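PDB 1Q6W: monoamine oxidase regulatory protein, putative from Archaeoglobus fulgidus, which is of unknown function but has the hot dog fold of MaoC-like proteins and so probably acts on thioester substrates, as related hydratases and dehydratases do. Local coordinates for residues 59-64 with 104-109; 74-79 with 134-139; 98-103 with 146-151. All blocks are in the same frame, centred on the assembly; numbering follows the deposited sequence.

Contact 1 (59-64 with 104-109); sequences TIFGKP and LRPVFI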
ATOM      1  N   THR A  59      -1.293 -21.616  11.616  1.00 33.17           N
ATOM      2  CA  THR A  59      -1.286 -21.254  10.201  1.00 33.63           C
ATOM      3  C   THR A  59      -0.131 -21.896   9.457  1.00 35.13           C
ATOM      4  O   THR A  59       0.758 -22.493  10.060  1.00 34.02           O
ATOM      5  CB  THR A  59      -1.192 -19.724   9.997  1.00 25.23           C
ATOM      6  OG1 THR A  59       0.143 -19.277  10.286  1.00 28.02           O
ATOM      7  CG2 THR A  59      -2.163 -19.011  10.908  1.00 22.47           C
ATOM      8  N   ILE A  60      -0.147 -21.757   8.138  1.00 48.72           N
ATOM      9  CA  ILE A  60       0.898 -22.329   7.314  1.00 49.98           C
ATOM     10  C   ILE A  60       2.255 -21.664   7.579  1.00 48.34           C
ATOM     11  O   ILE A  60       3.292 -22.164   7.144  1.00 48.70           O
ATOM     12  CB  ILE A  60       0.537 -22.211   5.808  1.00 73.43           C
ATOM     13  CG1 ILE A  60       1.583 -22.942   4.963  1.00 78.16           C
ATOM     14  CG2 ILE A  60       0.451 -20.751   5.397  1.00 70.77           C
ATOM     15  CD1 ILE A  60       1.278 -22.962   3.477  1.00 85.08           C
ATOM     16  N   PHE A  61       2.250 -20.546   8.305  1.00 43.80           N
ATOM     17  CA  PHE A  61       3.490 -19.829   8.587  1.00 39.99           C
ATOM     18  C   PHE A  61       4.080 -20.182   9.952  1.00 40.76           C
ATOM     19  O   PHE A  61       5.287 -20.017  10.182  1.00 41.66           O
ATOM     20  CB  PHE A  61       3.260 -18.320   8.497  1.00 24.06           C
ATOM     21  CG  PHE A  61       2.709 -17.859   7.184  1.00 16.38           C
ATOM     22  CD1 PHE A  61       1.364 -17.552   7.052  1.00 12.61           C
ATOM     23  CD2 PHE A  61       3.546 -17.708   6.084  1.00 15.33           C
ATOM     24  CE1 PHE A  61       0.841 -17.091   5.833  1.00 13.79           C
ATOM     25  CE2 PHE A  61       3.041 -17.251   4.857  1.00 16.57           C
ATOM     26  CZ  PHE A  61       1.666 -16.938   4.735  1.00 13.80           C
ATOM     27  N   GLY A  62       3.229 -20.654  10.862  1.00 46.71           N
ATOM     28  CA  GLY A  62       3.704 -21.039  12.182  1.00 49.28           C
ATOM     29  C   GLY A  62       4.025 -19.899  13.123  1.00 51.33           C
ATOM     30  O   GLY A  62       3.703 -19.970  14.301  1.00 51.02           O
ATOM     31  N   LYS A  63       4.687 -18.864  12.609  1.00 50.47           N
ATOM     32  CA  LYS A  63       5.039 -17.682  13.397  1.00 48.98           C
ATOM     33  C   LYS A  63       4.233 -16.523  12.823  1.00 46.60           C
ATOM     34  O   LYS A  63       3.607 -16.644  11.773  1.00 44.42           O
ATOM     35  CB  LYS A  63       6.533 -17.341  13.254  1.00 39.63           C
ATOM     36  CG  LYS A  63       7.503 -18.396  13.705  1.00 44.22           C
ATOM     37  CD  LYS A  63       7.590 -18.463  15.238  1.00 53.96           C
ATOM     38  CE  LYS A  63       8.665 -19.470  15.700  1.00 59.01           C
ATOM     39  NZ  LYS A  63       8.791 -19.538  17.180  1.00 65.11           N
ATOM     40  N   PRO A  64       4.219 -15.387  13.522  1.00 45.80           N
ATOM     41  CA  PRO A  64       3.460 -14.260  12.975  1.00 43.89           C
ATOM     42  C   PRO A  64       4.317 -13.598  11.916  1.00 41.81           C
ATOM     43  O   PRO A  64       5.534 -13.728  11.964  1.00 42.89           O
ATOM     44  CB  PRO A  64       3.216 -13.378  14.199  1.00 36.48           C
ATOM     45  CG  PRO A  64       4.331 -13.723  15.114  1.00 36.89           C
ATOM     46  CD  PRO A  64       4.505 -15.203  14.952  1.00 35.52           C
ATOM     47  N   LEU A 104       5.268 -12.332  -2.680  1.00 28.52           N
ATOM     48  CA  LEU A 104       5.889 -13.615  -2.945  1.00 29.33           C
ATOM     49  C   LEU A 104       6.237 -14.482  -1.755  1.00 31.72           C
ATOM     50  O   LEU A 104       5.854 -15.653  -1.696  1.00 30.40           O
ATOM     51  CB  LEU A 104       7.150 -13.402  -3.776  1.00 43.02           C
ATOM     52  CG  LEU A 104       6.915 -12.530  -5.010  1.00 44.67           C
ATOM     53  CD1 LEU A 104       8.227 -12.304  -5.741  1.00 43.79           C
ATOM     54  CD2 LEU A 104       5.884 -13.199  -5.934  1.00 40.06           C
ATOM     55  N   ARG A 105       6.986 -13.916  -0.816  1.00 42.95           N
ATOM     56  CA  ARG A 105       7.429 -14.642   0.366  1.00 41.77           C
ATOM     57  C   ARG A 105       7.057 -13.843   1.606  1.00 39.17           C
ATOM     58  O   ARG A 105       6.942 -12.622   1.564  1.00 37.82           O
ATOM     59  CB  ARG A 105       8.943 -14.815   0.297  1.00 66.19           C
ATOM     60  CG  ARG A 105       9.480 -16.036   0.989  1.00 74.99           C
ATOM     61  CD  ARG A 105       9.943 -17.038  -0.045  1.00 86.21           C
ATOM     62  NE  ARG A 105      10.767 -16.394  -1.061  1.00100.87           N
ATOM     63  CZ  ARG A 105      11.387 -17.039  -2.042  1.00110.50           C
ATOM     64  NH1 ARG A 105      11.278 -18.356  -2.142  1.00117.13           N
ATOM     65  NH2 ARG A 105      12.110 -16.365  -2.928  1.00116.66           N
ATOM     66  N   PRO A 106       6.863 -14.526   2.734  1.00 37.43           N
ATOM     67  CA  PRO A 106       6.505 -13.820   3.965  1.00 34.62           C
ATOM     68  C   PRO A 106       7.715 -13.189   4.629  1.00 31.40           C
ATOM     69  O   PRO A 106       8.818 -13.677   4.489  1.00 32.81           O
ATOM     70  CB  PRO A 106       5.898 -14.924   4.827  1.00 30.33           C
ATOM     71  CG  PRO A 106       6.711 -16.107   4.440  1.00 30.73           C
ATOM     72  CD  PRO A 106       6.810 -15.985   2.930  1.00 30.33           C
ATOM     73  N   VAL A 107       7.501 -12.092   5.340  1.00 31.62           N
ATOM     74  CA  VAL A 107       8.576 -11.422   6.056  1.00 27.89           C
ATOM     75  C   VAL A 107       8.328 -11.661   7.554  1.00 26.89           C
ATOM     76  O   VAL A 107       7.290 -11.276   8.098  1.00 26.48           O
ATOM     77  CB  VAL A 107       8.570  -9.905   5.777  1.00 30.16           C
ATOM     78  CG1 VAL A 107       9.611  -9.213   6.641  1.00 31.68           C
ATOM     79  CG2 VAL A 107       8.852  -9.639   4.313  1.00 29.75           C
ATOM     80  N   PHE A 108       9.275 -12.307   8.212  1.00 20.46           N
ATOM     81  CA  PHE A 108       9.145 -12.592   9.637  1.00 19.53           C
ATOM     82  C   PHE A 108       9.719 -11.479  10.526  1.00 18.16           C
ATOM     83  O   PHE A 108      10.527 -10.667  10.076  1.00 16.12           O
ATOM     84  CB  PHE A 108       9.817 -13.935   9.946  1.00 30.51           C
ATOM     85  CG  PHE A 108       9.100 -15.103   9.365  1.00 33.25           C
ATOM     86  CD1 PHE A 108       7.898 -15.541   9.919  1.00 33.53           C
ATOM     87  CD2 PHE A 108       9.579 -15.730   8.219  1.00 35.17           C
ATOM     88  CE1 PHE A 108       7.178 -16.585   9.343  1.00 31.82           C
ATOM     89  CE2 PHE A 108       8.869 -16.772   7.626  1.00 32.35           C
ATOM     90  CZ  PHE A 108       7.667 -17.199   8.188  1.00 32.08           C
ATOM     91  N   ILE A 109       9.313 -11.465  11.790  1.00 36.74           N
ATOM     92  CA  ILE A 109       9.740 -10.438  12.732  1.00 40.03           C
ATOM     93  C   ILE A 109      11.220 -10.098  12.832  1.00 42.97           C
ATOM     94  O   ILE A 109      11.584  -9.007  13.292  1.00 46.53           O
ATOM     95  CB  ILE A 109       9.157 -10.734  14.125  1.00 26.77           C
ATOM     96  CG1 ILE A 109       7.667 -10.384  14.104  1.00 25.13           C
ATOM     97  CG2 ILE A 109       9.881  -9.971  15.211  1.00 19.68           C
ATOM     98  CD1 ILE A 109       6.928 -10.674  15.408  1.00 27.76           C
TER
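Phe61 and Phe108 both carry CG anti to their own carbonyl carbon, beside the backbone N (chi1 -56° and -69°), and in each case this rotation brings the ring to the opposing loop. The CD2-CE2 side of the Phe61 ring meets the pyrrolidine of Pro106 at an oblique angle: Phe61 CE2 is 3.7 Å from Pro106 CB, and Phe61 CD2 is 3.9 Å from Pro106 CG. The Phe108 ring approaches 59-64 through CD1 and CE1. Pro64 O lies near the ring plane, at the edge, 3.6 Å from Phe108 CD1, and Lys63 CB comes in obliquely at 4.0 Å from the same carbon. Beyond CB the lysine chain bends and leads its amine away. At the far end Pro64 CG rests 4.0 Å from Ile109 CD1.

An ST turn helps shape 59-64: Phe61 N donates to Thr59 OG1 at 3.2 Å. Thr59 OG1 also bonds Ala56 O, tying the turn to helix 53-57, while Phe108 N bonds Asp111 OD1. Ile65 packs on both Pro106 and Phe108, and Ile93 of the second subunit touches Phe61.

Were the Phe108 ring cut back to the methyl of an alanine, a gap would probably open between the loops, and Pro64 O and Lys63 CB would lose the ring they border.

The contact thus joins the loop leading to helix 68-84 with the connection between strands 92-103 and 112-126 through apolar carbon contacts and one carbonyl oxygen at a ring edge; with no hydrogen bond between the two segments, the adhesion probably depends on shape more than on directional bonds.

Contact 2 (74-79 with 134-139); sequences IALGMV and YKLEVK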
ATOM      1  N   ILE A  74       7.117   0.389   3.698  1.00 18.06           N
ATOM      2  CA  ILE A  74       8.496   0.582   4.078  1.00 16.16           C
ATOM      3  C   ILE A  74       9.393   0.592   2.847  1.00 18.77           C
ATOM      4  O   ILE A  74      10.310   1.390   2.747  1.00 18.53           O
ATOM      5  CB  ILE A  74       8.969  -0.491   5.070  1.00 17.00           C
ATOM      6  CG1 ILE A  74       8.245  -0.302   6.429  1.00 15.98           C
ATOM      7  CG2 ILE A  74      10.486  -0.380   5.254  1.00 17.68           C
ATOM      8  CD1 ILE A  74       8.707  -1.250   7.534  1.00 13.59           C
ATOM      9  N   ALA A  75       9.099  -0.280   1.884  1.00 37.54           N
ATOM     10  CA  ALA A  75       9.880  -0.363   0.646  1.00 36.60           C
ATOM     11  C   ALA A  75       9.842   0.953  -0.122  1.00 36.62           C
ATOM     12  O   ALA A  75      10.884   1.555  -0.372  1.00 36.31           O
ATOM     13  CB  ALA A  75       9.352  -1.483  -0.222  1.00 31.12           C
ATOM     14  N   LEU A  76       8.643   1.393  -0.507  1.00 19.99           N
ATOM     15  CA  LEU A  76       8.518   2.647  -1.232  1.00 23.63           C
ATOM     16  C   LEU A  76       9.206   3.766  -0.450  1.00 26.38           C
ATOM     17  O   LEU A  76       9.841   4.650  -1.016  1.00 25.15           O
ATOM     18  CB  LEU A  76       7.056   2.978  -1.429  1.00 19.28           C
ATOM     19  CG  LEU A  76       6.329   2.025  -2.388  1.00 26.61           C
ATOM     20  CD1 LEU A  76       4.821   2.299  -2.390  1.00 23.98           C
ATOM     21  CD2 LEU A  76       6.924   2.172  -3.811  1.00 23.11           C
ATOM     22  N   GLY A  77       9.101   3.685   0.872  1.00 26.15           N
ATOM     23  CA  GLY A  77       9.687   4.683   1.726  1.00 26.74           C
ATOM     24  C   GLY A  77      11.186   4.746   1.660  1.00 31.65           C
ATOM     25  O   GLY A  77      11.738   5.826   1.503  1.00 31.32           O
HETATM   26  N   MSE A  78      11.864   3.615   1.776  1.00 44.18           N
HETATM   27  CA  MSE A  78      13.310   3.672   1.750  1.00 47.40           C
HETATM   28  C   MSE A  78      13.856   4.042   0.374  1.00 45.80           C
HETATM   29  O   MSE A  78      14.988   4.512   0.253  1.00 44.75           O
HETATM   30  CB  MSE A  78      13.925   2.373   2.289  1.00111.57           C
HETATM   31  CG  MSE A  78      13.472   1.088   1.627  1.00121.19           C
HETATM   32 SE   MSE A  78      14.191  -0.492   2.529  1.00136.53          SE
HETATM   33  CE  MSE A  78      12.546  -1.354   3.023  1.00141.66           C
ATOM     34  N   VAL A  79      13.042   3.864  -0.659  1.00 42.54           N
ATOM     35  CA  VAL A  79      13.457   4.218  -2.016  1.00 42.14           C
ATOM     36  C   VAL A  79      13.323   5.720  -2.194  1.00 42.89           C
ATOM     37  O   VAL A  79      14.199   6.365  -2.768  1.00 44.15           O
ATOM     38  CB  VAL A  79      12.583   3.494  -3.093  1.00 23.47           C
ATOM     39  CG1 VAL A  79      12.622   4.238  -4.411  1.00 15.88           C
ATOM     40  CG2 VAL A  79      13.109   2.072  -3.300  1.00 19.21           C
ATOM     41  N   TYR A 134       8.077   2.566 -12.507  1.00 36.44           N
ATOM     42  CA  TYR A 134       9.183   1.906 -11.832  1.00 37.08           C
ATOM     43  C   TYR A 134       8.851   0.483 -11.465  1.00 38.53           C
ATOM     44  O   TYR A 134       7.700   0.154 -11.187  1.00 38.81           O
ATOM     45  CB  TYR A 134       9.557   2.660 -10.546  1.00 31.07           C
ATOM     46  CG  TYR A 134       9.923   4.109 -10.748  1.00 32.48           C
ATOM     47  CD1 TYR A 134       8.941   5.079 -10.971  1.00 32.85           C
ATOM     48  CD2 TYR A 134      11.262   4.523 -10.709  1.00 32.41           C
ATOM     49  CE1 TYR A 134       9.289   6.429 -11.150  1.00 34.35           C
ATOM     50  CE2 TYR A 134      11.617   5.850 -10.885  1.00 31.54           C
ATOM     51  CZ  TYR A 134      10.634   6.801 -11.104  1.00 33.72           C
ATOM     52  OH  TYR A 134      11.010   8.126 -11.275  1.00 33.35           O
ATOM     53  N   LYS A 135       9.868  -0.362 -11.455  1.00 32.99           N
ATOM     54  CA  LYS A 135       9.689  -1.744 -11.058  1.00 36.11           C
ATOM     55  C   LYS A 135      10.283  -1.823  -9.658  1.00 37.42           C
ATOM     56  O   LYS A 135      11.453  -1.507  -9.457  1.00 35.76           O
ATOM     57  CB  LYS A 135      10.441  -2.690 -11.993  1.00 54.20           C
ATOM     58  CG  LYS A 135      10.165  -4.151 -11.716  1.00 59.90           C
ATOM     59  CD  LYS A 135      10.953  -5.050 -12.662  1.00 69.43           C
ATOM     60  CE  LYS A 135      10.497  -6.509 -12.571  1.00 76.94           C
ATOM     61  NZ  LYS A 135      10.657  -7.088 -11.203  1.00 84.70           N
ATOM     62  N   LEU A 136       9.472  -2.216  -8.684  1.00 30.70           N
ATOM     63  CA  LEU A 136       9.938  -2.322  -7.319  1.00 29.05           C
ATOM     64  C   LEU A 136      10.256  -3.762  -6.954  1.00 28.08           C
ATOM     65  O   LEU A 136       9.495  -4.684  -7.271  1.00 27.92           O
ATOM     66  CB  LEU A 136       8.876  -1.778  -6.364  1.00 42.50           C
ATOM     67  CG  LEU A 136       9.208  -1.842  -4.875  1.00 44.11           C
ATOM     68  CD1 LEU A 136      10.435  -0.999  -4.591  1.00 44.01           C
ATOM     69  CD2 LEU A 136       8.040  -1.328  -4.070  1.00 44.65           C
ATOM     70  N   GLU A 137      11.386  -3.955  -6.283  1.00 46.15           N
ATOM     71  CA  GLU A 137      11.801  -5.280  -5.844  1.00 45.75           C
ATOM     72  C   GLU A 137      12.262  -5.220  -4.404  1.00 44.11           C
ATOM     73  O   GLU A 137      13.070  -4.373  -4.038  1.00 46.67           O
ATOM     74  CB  GLU A 137      12.929  -5.806  -6.721  1.00 46.23           C
ATOM     75  CG  GLU A 137      12.459  -6.737  -7.801  1.00 50.72           C
ATOM     76  CD  GLU A 137      13.583  -7.208  -8.691  1.00 55.51           C
ATOM     77  OE1 GLU A 137      14.667  -7.561  -8.167  1.00 58.68           O
ATOM     78  OE2 GLU A 137      13.375  -7.233  -9.925  1.00 61.77           O
ATOM     79  N   VAL A 138      11.731  -6.116  -3.586  1.00 24.94           N
ATOM     80  CA  VAL A 138      12.086  -6.175  -2.178  1.00 25.74           C
ATOM     81  C   VAL A 138      12.682  -7.553  -1.866  1.00 26.02           C
ATOM     82  O   VAL A 138      12.048  -8.573  -2.137  1.00 24.43           O
ATOM     83  CB  VAL A 138      10.842  -5.937  -1.296  1.00 27.48           C
ATOM     84  CG1 VAL A 138      11.252  -5.799   0.159  1.00 31.44           C
ATOM     85  CG2 VAL A 138      10.120  -4.708  -1.744  1.00 32.01           C
ATOM     86  N   LYS A 139      13.897  -7.575  -1.312  1.00 33.08           N
ATOM     87  CA  LYS A 139      14.570  -8.837  -0.981  1.00 38.49           C
ATOM     88  C   LYS A 139      14.928  -8.900   0.497  1.00 36.13           C
ATOM     89  O   LYS A 139      15.153  -7.859   1.114  1.00 32.98           O
ATOM     90  CB  LYS A 139      15.861  -9.007  -1.801  1.00 25.68           C
ATOM     91  CG  LYS A 139      15.654  -9.144  -3.308  1.00 34.98           C
ATOM     92  CD  LYS A 139      16.997  -9.238  -4.020  1.00 45.61           C
ATOM     93  CE  LYS A 139      16.851  -9.327  -5.538  1.00 53.97           C
ATOM     94  NZ  LYS A 139      18.176  -9.199  -6.207  1.00 63.73           N
TER
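Apolar packing carries the meeting of Ala75, Leu76 and Val79 with Leu136 and Val138. Ala75 sits where helix and strand come nearest, its CB 3.6 Å from Val138 CG2 and 4.1 Å from Leu136 CD2, so a single methyl touches two successive inward residues of the strand. Leu136 has its CG anti to the backbone N (chi1 179°), which extends both methyls toward the helix and lets them divide the work. Leu136 CD2 meets Leu76 CD2 at 3.7 Å, the two side chains lying across one another, whereas Leu136 CD1 faces Val79 CG2 at 4.3 Å. The same helix adds Leu72 against Leu136 and Val71 against Val138.

Electrostatic contact belongs to the other face of the strand. There Lys135 NZ donates to the anti lone pair of Glu137 OE2 at 3.0 Å, a salt bridge between residues two apart.

The segment axes pass 9.4 Å apart and cross at 110°, with four of the five touching residues buried. This is the defining core of the hot dog fold, in which the long helix, here 68-84, is wrapped by an antiparallel sheet. Leu76 also packs on Met69 of the second subunit, so the core runs on toward the dimer interface.

With aliphatic carbon meeting aliphatic carbon across it, this interface probably derives its stability from dehydration and close fit, while the ion pair is kept to the sheet face turned from the helix.

Contact 3 (98-103 with 146-151); sequences IKDVRF and VLTALY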
ATOM      1  N   ILE A  98      -0.375   2.284  -8.715  1.00 34.43           N
ATOM      2  CA  ILE A  98       0.413   1.093  -8.461  1.00 33.94           C
ATOM      3  C   ILE A  98      -0.301   0.033  -9.268  1.00 36.03           C
ATOM      4  O   ILE A  98      -1.376  -0.416  -8.889  1.00 35.54           O
ATOM      5  CB  ILE A  98       0.385   0.713  -6.995  1.00 42.83           C
ATOM      6  CG1 ILE A  98       0.833   1.899  -6.147  1.00 41.91           C
ATOM      7  CG2 ILE A  98       1.286  -0.462  -6.761  1.00 39.64           C
ATOM      8  CD1 ILE A  98       0.871   1.593  -4.679  1.00 44.40           C
ATOM      9  N   LYS A  99       0.307  -0.345 -10.388  1.00 86.64           N
ATOM     10  CA  LYS A  99      -0.272  -1.312 -11.313  1.00 89.88           C
ATOM     11  C   LYS A  99      -0.187  -2.755 -10.898  1.00 91.84           C
ATOM     12  O   LYS A  99      -1.020  -3.553 -11.288  1.00 90.46           O
ATOM     13  CB  LYS A  99       0.364  -1.164 -12.694  1.00 83.10           C
ATOM     14  CG  LYS A  99      -0.372  -1.891 -13.793  1.00 87.31           C
ATOM     15  CD  LYS A  99       0.268  -1.611 -15.141  1.00 95.42           C
ATOM     16  CE  LYS A  99      -0.458  -2.340 -16.267  1.00100.72           C
ATOM     17  NZ  LYS A  99       0.145  -2.023 -17.592  1.00105.22           N
ATOM     18  N   ASP A 100       0.817  -3.128 -10.132  1.00 65.55           N
ATOM     19  CA  ASP A 100       0.882  -4.519  -9.748  1.00 67.36           C
ATOM     20  C   ASP A 100       1.698  -4.723  -8.511  1.00 65.14           C
ATOM     21  O   ASP A 100       2.746  -4.100  -8.334  1.00 67.90           O
ATOM     22  CB  ASP A 100       1.466  -5.368 -10.867  1.00112.30           C
ATOM     23  CG  ASP A 100       1.849  -6.750 -10.394  1.00116.70           C
ATOM     24  OD1 ASP A 100       2.832  -6.872  -9.636  1.00116.01           O
ATOM     25  OD2 ASP A 100       1.158  -7.716 -10.769  1.00116.78           O
ATOM     26  N   VAL A 101       1.214  -5.597  -7.646  1.00 36.29           N
ATOM     27  CA  VAL A 101       1.927  -5.891  -6.435  1.00 31.81           C
ATOM     28  C   VAL A 101       1.753  -7.362  -6.189  1.00 28.69           C
ATOM     29  O   VAL A 101       0.620  -7.858  -6.134  1.00 27.85           O
ATOM     30  CB  VAL A 101       1.359  -5.099  -5.216  1.00 27.59           C
ATOM     31  CG1 VAL A 101       2.167  -5.412  -3.955  1.00 25.12           C
ATOM     32  CG2 VAL A 101       1.400  -3.610  -5.489  1.00 25.23           C
ATOM     33  N   ARG A 102       2.867  -8.064  -6.051  1.00 42.60           N
ATOM     34  CA  ARG A 102       2.837  -9.486  -5.778  1.00 43.26           C
ATOM     35  C   ARG A 102       3.550  -9.795  -4.461  1.00 41.27           C
ATOM     36  O   ARG A 102       4.729  -9.456  -4.275  1.00 38.52           O
ATOM     37  CB  ARG A 102       3.504 -10.262  -6.905  1.00 82.31           C
ATOM     38  CG  ARG A 102       2.684 -10.349  -8.165  1.00 92.02           C
ATOM     39  CD  ARG A 102       3.385 -11.222  -9.189  1.00105.16           C
ATOM     40  NE  ARG A 102       2.532 -11.540 -10.328  1.00122.68           N
ATOM     41  CZ  ARG A 102       2.874 -12.387 -11.294  1.00134.04           C
ATOM     42  NH1 ARG A 102       4.052 -12.997 -11.256  1.00141.47           N
ATOM     43  NH2 ARG A 102       2.037 -12.630 -12.292  1.00141.76           N
ATOM     44  N   PHE A 103       2.833 -10.431  -3.541  1.00 32.75           N
ATOM     45  CA  PHE A 103       3.425 -10.818  -2.268  1.00 29.95           C
ATOM     46  C   PHE A 103       3.974 -12.229  -2.457  1.00 27.80           C
ATOM     47  O   PHE A 103       3.251 -13.200  -2.425  1.00 31.54           O
ATOM     48  CB  PHE A 103       2.359 -10.747  -1.179  1.00 31.59           C
ATOM     49  CG  PHE A 103       1.773  -9.365  -1.012  1.00 31.35           C
ATOM     50  CD1 PHE A 103       0.445  -9.106  -1.367  1.00 31.12           C
ATOM     51  CD2 PHE A 103       2.562  -8.309  -0.550  1.00 29.30           C
ATOM     52  CE1 PHE A 103      -0.090  -7.825  -1.267  1.00 30.66           C
ATOM     53  CE2 PHE A 103       2.040  -7.019  -0.446  1.00 27.87           C
ATOM     54  CZ  PHE A 103       0.717  -6.770  -0.800  1.00 29.91           C
ATOM     55  N   VAL A 146      10.910 -11.152  -1.706  1.00 46.43           N
ATOM     56  CA  VAL A 146       9.688 -11.238  -0.910  1.00 44.36           C
ATOM     57  C   VAL A 146       8.501 -10.481  -1.500  1.00 42.18           C
ATOM     58  O   VAL A 146       7.352 -10.856  -1.289  1.00 42.49           O
ATOM     59  CB  VAL A 146       9.917 -10.710   0.546  1.00 41.08           C
ATOM     60  CG1 VAL A 146      11.026 -11.490   1.216  1.00 42.43           C
ATOM     61  CG2 VAL A 146      10.253  -9.215   0.522  1.00 42.98           C
ATOM     62  N   LEU A 147       8.770  -9.407  -2.229  1.00 28.41           N
ATOM     63  CA  LEU A 147       7.689  -8.625  -2.803  1.00 27.02           C
ATOM     64  C   LEU A 147       8.124  -7.957  -4.091  1.00 26.31           C
ATOM     65  O   LEU A 147       9.282  -7.585  -4.251  1.00 27.49           O
ATOM     66  CB  LEU A 147       7.214  -7.568  -1.792  1.00 28.02           C
ATOM     67  CG  LEU A 147       6.099  -6.584  -2.176  1.00 27.09           C
ATOM     68  CD1 LEU A 147       5.427  -6.090  -0.915  1.00 26.64           C
ATOM     69  CD2 LEU A 147       6.644  -5.412  -2.987  1.00 25.47           C
ATOM     70  N   THR A 148       7.181  -7.804  -5.007  1.00 31.77           N
ATOM     71  CA  THR A 148       7.474  -7.171  -6.274  1.00 35.00           C
ATOM     72  C   THR A 148       6.298  -6.270  -6.629  1.00 32.72           C
ATOM     73  O   THR A 148       5.158  -6.573  -6.284  1.00 32.34           O
ATOM     74  CB  THR A 148       7.696  -8.234  -7.388  1.00 45.88           C
ATOM     75  OG1 THR A 148       8.293  -7.612  -8.528  1.00 47.64           O
ATOM     76  CG2 THR A 148       6.377  -8.868  -7.807  1.00 43.61           C
ATOM     77  N   ALA A 149       6.573  -5.155  -7.298  1.00 25.16           N
ATOM     78  CA  ALA A 149       5.505  -4.245  -7.673  1.00 27.84           C
ATOM     79  C   ALA A 149       5.869  -3.295  -8.807  1.00 29.89           C
ATOM     80  O   ALA A 149       7.044  -3.077  -9.137  1.00 29.20           O
ATOM     81  CB  ALA A 149       5.044  -3.442  -6.463  1.00 25.30           C
ATOM     82  N   LEU A 150       4.825  -2.732  -9.403  1.00 27.18           N
ATOM     83  CA  LEU A 150       4.960  -1.788 -10.496  1.00 30.54           C
ATOM     84  C   LEU A 150       4.195  -0.526 -10.083  1.00 32.45           C
ATOM     85  O   LEU A 150       3.000  -0.585  -9.799  1.00 28.46           O
ATOM     86  CB  LEU A 150       4.347  -2.397 -11.752  1.00 47.54           C
ATOM     87  CG  LEU A 150       5.166  -2.448 -13.034  1.00 47.53           C
ATOM     88  CD1 LEU A 150       6.577  -2.931 -12.765  1.00 43.87           C
ATOM     89  CD2 LEU A 150       4.451  -3.366 -13.989  1.00 46.96           C
ATOM     90  N   TYR A 151       4.884   0.607 -10.016  1.00 26.67           N
ATOM     91  CA  TYR A 151       4.219   1.850  -9.643  1.00 30.76           C
ATOM     92  C   TYR A 151       4.666   2.965 -10.569  1.00 28.66           C
ATOM     93  O   TYR A 151       5.720   2.862 -11.211  1.00 30.35           O
ATOM     94  CB  TYR A 151       4.518   2.200  -8.176  1.00 27.93           C
ATOM     95  CG  TYR A 151       5.952   2.597  -7.868  1.00 30.79           C
ATOM     96  CD1 TYR A 151       6.326   3.942  -7.840  1.00 29.63           C
ATOM     97  CD2 TYR A 151       6.924   1.631  -7.576  1.00 31.34           C
ATOM     98  CE1 TYR A 151       7.623   4.320  -7.529  1.00 33.49           C
ATOM     99  CE2 TYR A 151       8.230   2.005  -7.259  1.00 36.55           C
ATOM    100  CZ  TYR A 151       8.575   3.352  -7.236  1.00 36.68           C
ATOM    101  OH  TYR A 151       9.858   3.737  -6.921  1.00 40.72           O
TER
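Arg102 and Thr148 form an antiparallel hydrogen-bonded pair, joined by two backbone bonds: Arg102 N to Thr148 O at 2.7 Å, nearly straight at 171°, and Thr148 N to Arg102 O at 3.0 Å, in the carbonyl plane. Their side chains run alongside each other, with Arg102 CB 3.3 Å from Thr148 CG2. On the face that looks toward helix 68-84, Phe103 and Leu147 also lie side by side, Leu147 CD1 coming obliquely to Phe103 CE2 at 3.5 Å. Val101 CG2 follows at 3.8 Å from Ala149 CB, and Ile98 CG1 at 4.2 Å from Tyr151 CB.

The strands run antiparallel at 178°, as neighbours do throughout the hot dog sheet, but the register slips at a classic beta bulge: Lys99 and Asp100 both face Leu150. Two weak bonds reach Leu150 O there, from Lys99 N at 2.8 Å and from Asp100 N at 3.4 Å.

Further out, Thr148 keeps OG1 anti to its own N (chi1 -166°), where it makes a weak hydrogen bond to Leu136 O on the adjoining strand; this orientation directs CG2 to Arg102. Leu72 of the helix backs Val101 and Leu147, and the Tyr151 ring meets that of Tyr134. Beyond 92-103 the sheet continues into the second subunit, with Ile98 and Val101 in an antiparallel ladder and Phe103 meeting the ring of Phe95 of that subunit.

Overall arrangement
Measured from the centre of each contact to the centre of the chain, contact 2 is core at about 3 Å, contact 3 partly buried at about 8 Å, and contact 1 at the surface, about 19 Å out. Contacts 2 and 3 share one sheet: strands 129-139 and 145-156 are neighbours, linked by a probable hydrogen bond from Leu136 N to Ala149 O (2.6 Å). Contact 2 packs the helix on that sheet through aliphatic side chains, whereas contact 3 builds the sheet through backbone bonds. Residues 104-109 of contact 1 carry the chain on from strand 92-103 as a loop, where Leu104 N probably bonds Val146 O (2.9 Å), and ring and proline packing replaces the ladder. All three touch the second subunit.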